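Local atomic coordinates of DNA primase (Helicobacter pylori, PDB entry 4EHS), a protein that synthesises the short RNA primers used by DNA polymerase during replication and stimulates the DnaB helicase, here represented by its C-terminal, DnaB-binding domain. Residues 40-45 against 68-73; 32-37 against 61-66. All coordinates share one frame; numbering follows the deposited sequence.

Interaction 1 (40-45 against 68-73); sequences YLLEDR and DALCQE
L70 pushes both methyl branches of its side chain against the end of helix 30-43, where they overlap L41 and L42. Its CG lies anti to the backbone N (chi1 167°), which directs the branch point at helix 30-43, with one methyl on L41 and the other on L42. L70 CD2 meets L41 CB at 3.4 Å, tighter than usual for two carbons, and the two side chains pass at about a right angle. The other methyl, L70 CD1, touches L42 CD2 at 3.7 Å. L80 of helix 78-85 touches both L42 and L70, while L41 also packs on L47, L48 and A51 of helix 45-51, so the leucine cluster continues beyond the pair of segments.

Alongside these leucines R45, its chain extended from CG to NE, sets its guanidinium beside the last turn of helix 64-71. R45 NH2 donates to L70 O at 2.9 Å, lying in the carbonyl plane, with the oxygen nearly in the plane of the guanidinium. R45 NH1 also points at L70 O, but its modelled position is doubtful. E73 CG lies over one face, 3.4 Å from R45 NH2. The carboxylate is nearly parallel to the guanidinium, 11° apart, but E73 OE1 stays 4.1 Å from R45 NE and well out of its plane, an attraction of charge without a directed bond. E73 OE2 instead bonds to S123 of the second subunit, whose I127 packs on R45. The arrangement is that of a small helical bundle within the helicase-binding domain: leucines join two helices, and an arginine takes up a carbonyl at a helix C-terminus, here beside the dimer interface.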
ATOM      1  N   TYR A  40     -14.011 -15.261   3.752  1.00 10.61           N
ATOM      2  CA  TYR A  40     -14.432 -14.237   4.725  1.00 11.75           C
ATOM      3  C   TYR A  40     -14.957 -12.999   3.986  1.00 12.15           C
ATOM      4  O   TYR A  40     -16.002 -12.438   4.373  1.00 13.46           O
ATOM      5  CB  TYR A  40     -13.287 -13.763   5.571  1.00 10.96           C
ATOM      6  CG  TYR A  40     -13.048 -14.577   6.845  1.00 11.52           C
ATOM      7  CD1 TYR A  40     -13.869 -14.411   7.941  1.00 12.69           C
ATOM      8  CD2 TYR A  40     -12.009 -15.493   6.919  1.00 12.14           C
ATOM      9  CE1 TYR A  40     -13.644 -15.129   9.147  1.00 13.23           C
ATOM     10  CE2 TYR A  40     -11.773 -16.224   8.101  1.00 13.08           C
ATOM     11  CZ  TYR A  40     -12.642 -16.067   9.207  1.00 14.68           C
ATOM     12  OH  TYR A  40     -12.421 -16.767  10.376  1.00 15.29           O
ATOM     13  N   LEU A  41     -14.210 -12.519   2.987  1.00 11.73           N
ATOM     14  CA  LEU A  41     -14.697 -11.343   2.180  1.00 11.77           C
ATOM     15  C   LEU A  41     -16.021 -11.611   1.450  1.00 13.26           C
ATOM     16  O   LEU A  41     -16.856 -10.693   1.306  1.00 13.08           O
ATOM     17  CB  LEU A  41     -13.654 -10.956   1.128  1.00 12.51           C
ATOM     18  CG  LEU A  41     -12.245 -10.863   1.726  1.00 13.21           C
ATOM     19  CD1 LEU A  41     -11.392 -10.435   0.546  1.00 14.39           C
ATOM     20  CD2 LEU A  41     -12.032  -9.852   2.868  1.00 15.20           C
ATOM     21  N   LEU A  42     -16.227 -12.835   0.999  1.00 11.64           N
ATOM     22  CA  LEU A  42     -17.509 -13.177   0.366  1.00 12.19           C
ATOM     23  C   LEU A  42     -18.667 -13.152   1.372  1.00 11.80           C
ATOM     24  O   LEU A  42     -19.839 -12.840   0.994  1.00 12.90           O
ATOM     25  CB  LEU A  42     -17.406 -14.584  -0.265  1.00 12.67           C
ATOM     26  CG  LEU A  42     -16.658 -14.563  -1.608  1.00 15.21           C
ATOM     27  CD1 LEU A  42     -16.303 -16.050  -1.909  1.00 14.75           C
ATOM     28  CD2 LEU A  42     -17.508 -13.994  -2.774  1.00 16.19           C
ATOM     29  N   GLU A  43     -18.406 -13.595   2.589  1.00 11.42           N
ATOM     30  CA  GLU A  43     -19.494 -13.711   3.589  1.00 12.41           C
ATOM     31  C   GLU A  43     -19.794 -12.366   4.229  1.00 13.54           C
ATOM     32  O   GLU A  43     -20.932 -12.117   4.679  1.00 12.09           O
ATOM     33  CB  GLU A  43     -19.171 -14.711   4.688  1.00 14.07           C
ATOM     34  CG  GLU A  43     -19.130 -16.121   4.071  1.00 21.39           C
ATOM     35  CD  GLU A  43     -19.890 -17.208   4.827  1.00 21.58           C
ATOM     36  OE1 GLU A  43     -20.463 -16.939   5.904  1.00 21.30           O
ATOM     37  OE2 GLU A  43     -19.763 -18.410   4.402  1.00 24.99           O
ATOM     38  N   ASP A  44     -18.771 -11.482   4.302  1.00 13.69           N
ATOM     39  CA  ASP A  44     -19.008 -10.207   4.973  1.00 13.74           C
ATOM     40  C   ASP A  44     -18.269  -9.120   4.189  1.00 15.86           C
ATOM     41  O   ASP A  44     -17.083  -8.971   4.307  1.00 12.34           O
ATOM     42  CB  ASP A  44     -18.630 -10.256   6.455  1.00 14.18           C
ATOM     43  CG  ASP A  44     -19.008  -8.942   7.208  1.00 15.47           C
ATOM     44  OD1 ASP A  44     -19.238  -7.901   6.570  1.00 15.51           O
ATOM     45  OD2 ASP A  44     -19.030  -9.019   8.402  1.00 17.76           O
ATOM     46  N   ARG A  45     -19.002  -8.402   3.349  1.00 15.93           N
ATOM     47  CA  ARG A  45     -18.324  -7.496   2.386  1.00 17.43           C
ATOM     48  C   ARG A  45     -17.705  -6.343   3.150  1.00 16.73           C
ATOM     49  O   ARG A  45     -16.797  -5.682   2.602  1.00 18.12           O
ATOM     50  CB  ARG A  45     -19.253  -6.997   1.277  1.00 19.66           C
ATOM     51  CG  ARG A  45     -18.513  -6.751  -0.067  1.00 23.31           C
ATOM     52  CD  ARG A  45     -19.446  -6.614  -1.302  1.00 29.95           C
ATOM     53  NE  ARG A  45     -18.810  -5.963  -2.453  1.00 33.31           N
ATOM     54  CZ  ARG A  45     -18.024  -6.571  -3.368  1.00 35.67           C
ATOM     55  NH1 ARG A  45     -17.753  -7.872  -3.295  1.00 30.87           N
ATOM     56  NH2 ARG A  45     -17.472  -5.860  -4.356  1.00 36.38           N
ATOM     57  N   ASP A  68     -10.185 -10.944  -7.878  1.00 17.32           N
ATOM     58  CA  ASP A  68     -10.580  -9.985  -8.902  1.00 18.29           C
ATOM     59  C   ASP A  68     -12.096  -9.969  -9.112  1.00 19.17           C
ATOM     60  O   ASP A  68     -12.687  -8.903  -9.232  1.00 16.54           O
ATOM     61  CB  ASP A  68      -9.838 -10.302 -10.234  1.00 19.33           C
ATOM     62  CG  ASP A  68      -8.413  -9.778 -10.235  1.00 25.41           C
ATOM     63  OD1 ASP A  68      -8.086  -8.909  -9.406  1.00 26.35           O
ATOM     64  OD2 ASP A  68      -7.629 -10.280 -11.044  1.00 28.45           O
ATOM     65  N   ALA A  69     -12.723 -11.133  -9.242  1.00 18.90           N
ATOM     66  CA  ALA A  69     -14.146 -11.192  -9.512  1.00 18.94           C
ATOM     67  C   ALA A  69     -14.937 -10.604  -8.359  1.00 19.87           C
ATOM     68  O   ALA A  69     -15.958  -9.932  -8.567  1.00 18.43           O
ATOM     69  CB  ALA A  69     -14.591 -12.621  -9.807  1.00 20.82           C
ATOM     70  N   LEU A  70     -14.471 -10.853  -7.139  1.00 19.54           N
ATOM     71  CA  LEU A  70     -15.140 -10.348  -5.945  1.00 19.54           C
ATOM     72  C   LEU A  70     -15.033  -8.830  -5.852  1.00 20.44           C
ATOM     73  O   LEU A  70     -15.868  -8.177  -5.227  1.00 22.43           O
ATOM     74  CB  LEU A  70     -14.552 -10.995  -4.689  1.00 19.82           C
ATOM     75  CG  LEU A  70     -14.932 -10.349  -3.355  1.00 22.49           C
ATOM     76  CD1 LEU A  70     -16.431 -10.446  -3.118  1.00 26.24           C
ATOM     77  CD2 LEU A  70     -14.162 -10.990  -2.209  1.00 26.45           C
ATOM     78  N   CYS A  71     -14.002  -8.274  -6.478  1.00 19.03           N
ATOM     79  CA  CYS A  71     -13.785  -6.841  -6.466  1.00 23.28           C
ATOM     80  C   CYS A  71     -14.712  -6.185  -7.446  1.00 24.78           C
ATOM     81  O   CYS A  71     -15.187  -5.056  -7.193  1.00 24.94           O
ATOM     82  CB  CYS A  71     -12.342  -6.541  -6.854  1.00 27.15           C
ATOM     83  SG  CYS A  71     -11.294  -6.791  -5.459  1.00 30.22           S
ATOM     84  N   GLN A  72     -14.984  -6.860  -8.557  1.00 23.50           N
ATOM     85  CA  GLN A  72     -15.871  -6.322  -9.583  1.00 24.19           C
ATOM     86  C   GLN A  72     -17.286  -6.871  -9.434  1.00 26.29           C
ATOM     87  O   GLN A  72     -18.037  -6.950 -10.406  1.00 25.00           O
ATOM     88  CB  GLN A  72     -15.328  -6.638 -10.979  1.00 27.92           C
ATOM     89  CG  GLN A  72     -13.811  -6.670 -11.063  1.00 31.47           C
ATOM     90  CD  GLN A  72     -13.311  -7.412 -12.286  1.00 36.82           C
ATOM     91  OE1 GLN A  72     -12.175  -7.883 -12.320  1.00 42.18           O
ATOM     92  NE2 GLN A  72     -14.161  -7.519 -13.302  1.00 37.37           N
ATOM     93  N   GLU A  73     -17.642  -7.250  -8.211  1.00 19.72           N
ATOM     94  CA  GLU A  73     -18.960  -7.788  -7.935  1.00 22.73           C
ATOM     95  C   GLU A  73     -19.457  -8.706  -9.021  1.00 25.16           C
ATOM     96  O   GLU A  73     -20.633  -8.609  -9.384  1.00 23.75           O
ATOM     97  CB  GLU A  73     -20.046  -6.711  -7.653  1.00 26.17           C
ATOM     98  CG  GLU A  73     -20.297  -6.491  -6.207  1.00 30.43           C
ATOM     99  CD  GLU A  73     -21.128  -5.241  -5.944  1.00 37.00           C
ATOM    100  OE1 GLU A  73     -21.914  -5.287  -4.992  1.00 38.65           O
ATOM    101  OE2 GLU A  73     -20.988  -4.239  -6.691  1.00 35.30           O
TER

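Interaction 2 (32-37 against 61-66); sequences FLEKLV and LHKKQE
E34 sends its carboxylate from helix 30-43 into the turn that leads to helix 64-71, and there both oxygens meet backbone N-H groups. This is the close-fitting part of the contact. E34 OE2 takes the N-H of L61 at 2.8 Å in a fairly straight bond (162°), while E34 OE1 receives H62 N at 2.8 Å and, more weakly, K63 N at 2.9 Å. The bonds from L61 and H62 arrive on the syn sides of their oxygens, each somewhat out of the carboxylate plane. The extended chain beyond CG (chi2 -170°) brings the carboxylate up to the backbone of 61-63, and H62 CB comes within 3.4 Å of E34 OE1. E34 is buried, with F60 also against it; three backbone N-H groups, one of them weakly bound, answer its carboxylate.

K35 and K63 run past each other at a slant, and their alkyl stems still touch closely, with K35 CG 3.6 Å from K63 CE. Looser are their amino ends, which stand apart and are joined by one water that accepts from K35 NZ at 2.7 Å and from K63 NZ at 2.9 Å. E31, one turn before K35 on helix 30-43, forms long, weak ion pairs with both lysines. K35 also packs on L83 of helix 78-85 and on L89, and K63 on I38, so the stems of both side chains join apolar surroundings while their charged ends share water.

One glutamate side chain thus binds three consecutive backbone N-H groups just before helix 64-71, and the pairing of a buried acid with main-chain donors implies that E34 probably remains ionised, its negative charge probably stabilised by the N-H groups.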
ATOM      1  N   PHE A  32      -4.853 -22.772   0.665  1.00 13.59           N
ATOM      2  CA  PHE A  32      -5.922 -22.832   1.648  1.00 13.67           C
ATOM      3  C   PHE A  32      -6.105 -21.445   2.311  1.00 13.16           C
ATOM      4  O   PHE A  32      -7.199 -20.959   2.521  1.00 12.78           O
ATOM      5  CB  PHE A  32      -5.612 -23.859   2.754  1.00 16.19           C
ATOM      6  CG  PHE A  32      -6.779 -24.023   3.776  1.00 18.39           C
ATOM      7  CD1 PHE A  32      -7.854 -24.884   3.516  1.00 21.71           C
ATOM      8  CD2 PHE A  32      -6.779 -23.271   4.947  1.00 22.43           C
ATOM      9  CE1 PHE A  32      -8.886 -24.994   4.465  1.00 21.91           C
ATOM     10  CE2 PHE A  32      -7.805 -23.377   5.902  1.00 22.23           C
ATOM     11  CZ  PHE A  32      -8.860 -24.233   5.627  1.00 24.53           C
ATOM     12  N   LEU A  33      -5.014 -20.836   2.684  1.00 12.70           N
ATOM     13  CA  LEU A  33      -5.123 -19.512   3.327  1.00 13.03           C
ATOM     14  C   LEU A  33      -5.732 -18.464   2.382  1.00 11.22           C
ATOM     15  O   LEU A  33      -6.543 -17.633   2.845  1.00 11.29           O
ATOM     16  CB  LEU A  33      -3.728 -19.006   3.730  1.00 12.08           C
ATOM     17  CG  LEU A  33      -3.663 -17.695   4.482  1.00 14.76           C
ATOM     18  CD1 LEU A  33      -4.515 -17.771   5.764  1.00 13.21           C
ATOM     19  CD2 LEU A  33      -2.195 -17.388   4.854  1.00 15.03           C
ATOM     20  N   GLU A  34      -5.381 -18.470   1.105  1.00 10.61           N
ATOM     21  CA  GLU A  34      -5.980 -17.490   0.165  1.00 11.13           C
ATOM     22  C   GLU A  34      -7.495 -17.721   0.030  1.00 12.83           C
ATOM     23  O   GLU A  34      -8.316 -16.767  -0.002  1.00 11.92           O
ATOM     24  CB  GLU A  34      -5.333 -17.632  -1.210  1.00 12.06           C
ATOM     25  CG  GLU A  34      -3.867 -17.133  -1.171  1.00 13.13           C
ATOM     26  CD  GLU A  34      -3.240 -17.023  -2.539  1.00 16.23           C
ATOM     27  OE1 GLU A  34      -3.963 -17.146  -3.543  1.00 17.63           O
ATOM     28  OE2 GLU A  34      -1.992 -16.747  -2.546  1.00 14.52           O
ATOM     29  N   LYS A  35      -7.855 -19.006  -0.030  1.00 10.96           N
ATOM     30  CA  LYS A  35      -9.300 -19.349  -0.081  1.00 11.87           C
ATOM     31  C   LYS A  35     -10.045 -18.853   1.127  1.00 11.34           C
ATOM     32  O   LYS A  35     -11.197 -18.353   1.008  1.00 11.92           O
ATOM     33  CB  LYS A  35      -9.486 -20.905  -0.197  1.00 13.90           C
ATOM     34  CG  LYS A  35      -9.219 -21.355  -1.621  1.00 15.91           C
ATOM     35  CD  LYS A  35      -9.660 -22.852  -1.750  1.00 20.69           C
ATOM     36  CE  LYS A  35      -8.555 -23.760  -1.377  1.00 26.49           C
ATOM     37  NZ  LYS A  35      -8.794 -25.190  -1.878  1.00 32.37           N
ATOM     38  N   LEU A  36      -9.428 -19.032   2.277  1.00 12.17           N
ATOM     39  CA  LEU A  36     -10.032 -18.697   3.567  1.00 11.71           C
ATOM     40  C   LEU A  36     -10.272 -17.214   3.638  1.00 12.76           C
ATOM     41  O   LEU A  36     -11.371 -16.800   3.981  1.00 11.73           O
ATOM     42  CB  LEU A  36      -9.239 -19.265   4.737  1.00 12.61           C
ATOM     43  CG  LEU A  36      -9.785 -19.050   6.140  1.00 14.14           C
ATOM     44  CD1 LEU A  36     -11.108 -19.787   6.287  1.00 16.65           C
ATOM     45  CD2 LEU A  36      -8.756 -19.576   7.146  1.00 15.17           C
ATOM     46  N   VAL A  37      -9.247 -16.462   3.247  1.00 11.34           N
ATOM     47  CA  VAL A  37      -9.299 -14.999   3.331  1.00 13.46           C
ATOM     48  C   VAL A  37     -10.442 -14.531   2.402  1.00 11.48           C
ATOM     49  O   VAL A  37     -11.290 -13.725   2.825  1.00 12.05           O
ATOM     50  CB  VAL A  37      -7.910 -14.376   3.008  1.00 12.47           C
ATOM     51  CG1 VAL A  37      -8.095 -12.891   2.741  1.00 13.75           C
ATOM     52  CG2 VAL A  37      -6.955 -14.512   4.208  1.00 13.54           C
ATOM     53  N   LEU A  61      -1.243 -15.696  -5.064  1.00 18.60           N
ATOM     54  CA  LEU A  61      -0.542 -16.590  -6.008  1.00 19.92           C
ATOM     55  C   LEU A  61      -1.426 -17.721  -6.521  1.00 20.41           C
ATOM     56  O   LEU A  61      -1.046 -18.370  -7.511  1.00 21.35           O
ATOM     57  CB  LEU A  61       0.706 -17.183  -5.374  1.00 19.67           C
ATOM     58  CG  LEU A  61       1.685 -16.201  -4.718  1.00 23.51           C
ATOM     59  CD1 LEU A  61       2.998 -16.881  -4.343  1.00 22.55           C
ATOM     60  CD2 LEU A  61       1.889 -15.026  -5.643  1.00 26.90           C
ATOM     61  N   HIS A  62      -2.581 -17.929  -5.883  1.00 15.66           N
ATOM     62  CA  HIS A  62      -3.447 -19.066  -6.243  1.00 17.98           C
ATOM     63  C   HIS A  62      -4.813 -18.684  -6.602  1.00 16.51           C
ATOM     64  O   HIS A  62      -5.436 -19.359  -7.428  1.00 19.64           O
ATOM     65  CB  HIS A  62      -3.483 -20.099  -5.121  1.00 18.08           C
ATOM     66  CG  HIS A  62      -2.137 -20.640  -4.778  1.00 20.25           C
ATOM     67  ND1 HIS A  62      -1.490 -21.564  -5.575  1.00 20.87           N
ATOM     68  CD2 HIS A  62      -1.285 -20.350  -3.729  1.00 17.99           C
ATOM     69  CE1 HIS A  62      -0.271 -21.822  -5.029  1.00 20.54           C
ATOM     70  NE2 HIS A  62      -0.150 -21.126  -3.904  1.00 19.43           N
ATOM     71  N   LYS A  63      -5.331 -17.589  -6.024  1.00 15.96           N
ATOM     72  CA  LYS A  63      -6.755 -17.294  -6.105  1.00 15.74           C
ATOM     73  C   LYS A  63      -6.961 -15.839  -6.583  1.00 16.24           C
ATOM     74  O   LYS A  63      -7.937 -15.189  -6.273  1.00 15.50           O
ATOM     75  CB  LYS A  63      -7.503 -17.588  -4.767  1.00 14.72           C
ATOM     76  CG  LYS A  63      -7.431 -19.051  -4.318  1.00 16.59           C
ATOM     77  CD  LYS A  63      -8.226 -19.946  -5.235  1.00 17.04           C
ATOM     78  CE  LYS A  63      -7.891 -21.401  -5.017  1.00 17.09           C
ATOM     79  NZ  LYS A  63      -8.605 -22.381  -5.860  1.00 18.06           N
ATOM     80  N   LYS A  64      -6.072 -15.414  -7.476  1.00 18.59           N
ATOM     81  CA  LYS A  64      -6.139 -14.058  -7.958  1.00 19.97           C
ATOM     82  C   LYS A  64      -7.443 -13.817  -8.720  1.00 19.26           C
ATOM     83  O   LYS A  64      -8.078 -12.782  -8.545  1.00 19.02           O
ATOM     84  CB  LYS A  64      -4.908 -13.799  -8.813  1.00 22.70           C
ATOM     85  CG  LYS A  64      -4.904 -12.418  -9.420  1.00 27.05           C
ATOM     86  CD  LYS A  64      -3.572 -12.251 -10.150  1.00 30.07           C
ATOM     87  CE  LYS A  64      -3.240 -10.776 -10.333  1.00 33.60           C
ATOM     88  NZ  LYS A  64      -4.360 -10.151 -11.094  1.00 34.51           N
ATOM     89  N   GLN A  65      -7.872 -14.769  -9.543  1.00 19.94           N
ATOM     90  CA  GLN A  65      -9.087 -14.569 -10.343  1.00 20.64           C
ATOM     91  C   GLN A  65     -10.309 -14.414  -9.437  1.00 19.56           C
ATOM     92  O   GLN A  65     -11.131 -13.570  -9.707  1.00 18.30           O
ATOM     93  CB  GLN A  65      -9.317 -15.705 -11.383  1.00 24.10           C
ATOM     94  CG  GLN A  65      -8.116 -15.773 -12.326  1.00 28.50           C
ATOM     95  CD  GLN A  65      -8.200 -16.803 -13.443  1.00 34.28           C
ATOM     96  OE1 GLN A  65      -9.266 -17.358 -13.758  1.00 34.25           O
ATOM     97  NE2 GLN A  65      -7.056 -17.051 -14.068  1.00 37.57           N
ATOM     98  N   GLU A  66     -10.402 -15.237  -8.392  1.00 17.79           N
ATOM     99  CA  GLU A  66     -11.483 -15.124  -7.409  1.00 16.51           C
ATOM    100  C   GLU A  66     -11.504 -13.738  -6.761  1.00 16.80           C
ATOM    101  O   GLU A  66     -12.577 -13.095  -6.695  1.00 16.70           O
ATOM    102  CB  GLU A  66     -11.355 -16.240  -6.335  1.00 16.39           C
ATOM    103  CG  GLU A  66     -11.687 -17.616  -6.951  1.00 18.39           C
ATOM    104  CD  GLU A  66     -10.511 -18.332  -7.597  1.00 19.68           C
ATOM    105  OE1 GLU A  66      -9.471 -17.644  -7.846  1.00 19.27           O
ATOM    106  OE2 GLU A  66     -10.676 -19.562  -7.909  1.00 17.37           O
TER
HETATM  107  O   HOH W   1      -8.825 -24.903  -4.529  1.00 39.30           O

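Both interactions join helix 30-43 to helix 64-71 and the residues flanking it, and their centres lie 12 Å apart. Interaction 2 pairs the earlier part of helix 30-43 with the approach to and first turn of helix 64-71, and interaction 1 the later parts, so the helices are tied at successive levels. Interaction 1 is partly buried: it has leucine packing, flanked by an arginine hydrogen-bonded to a carbonyl, and its outer edge reaches the second subunit. Interaction 2 is mainly a surface contact within one chain, although its glutamate is buried. The backbone roles are reversed: 68-73 offers a carbonyl oxygen to a cation, whereas 61-66 offers N-H groups to an anion.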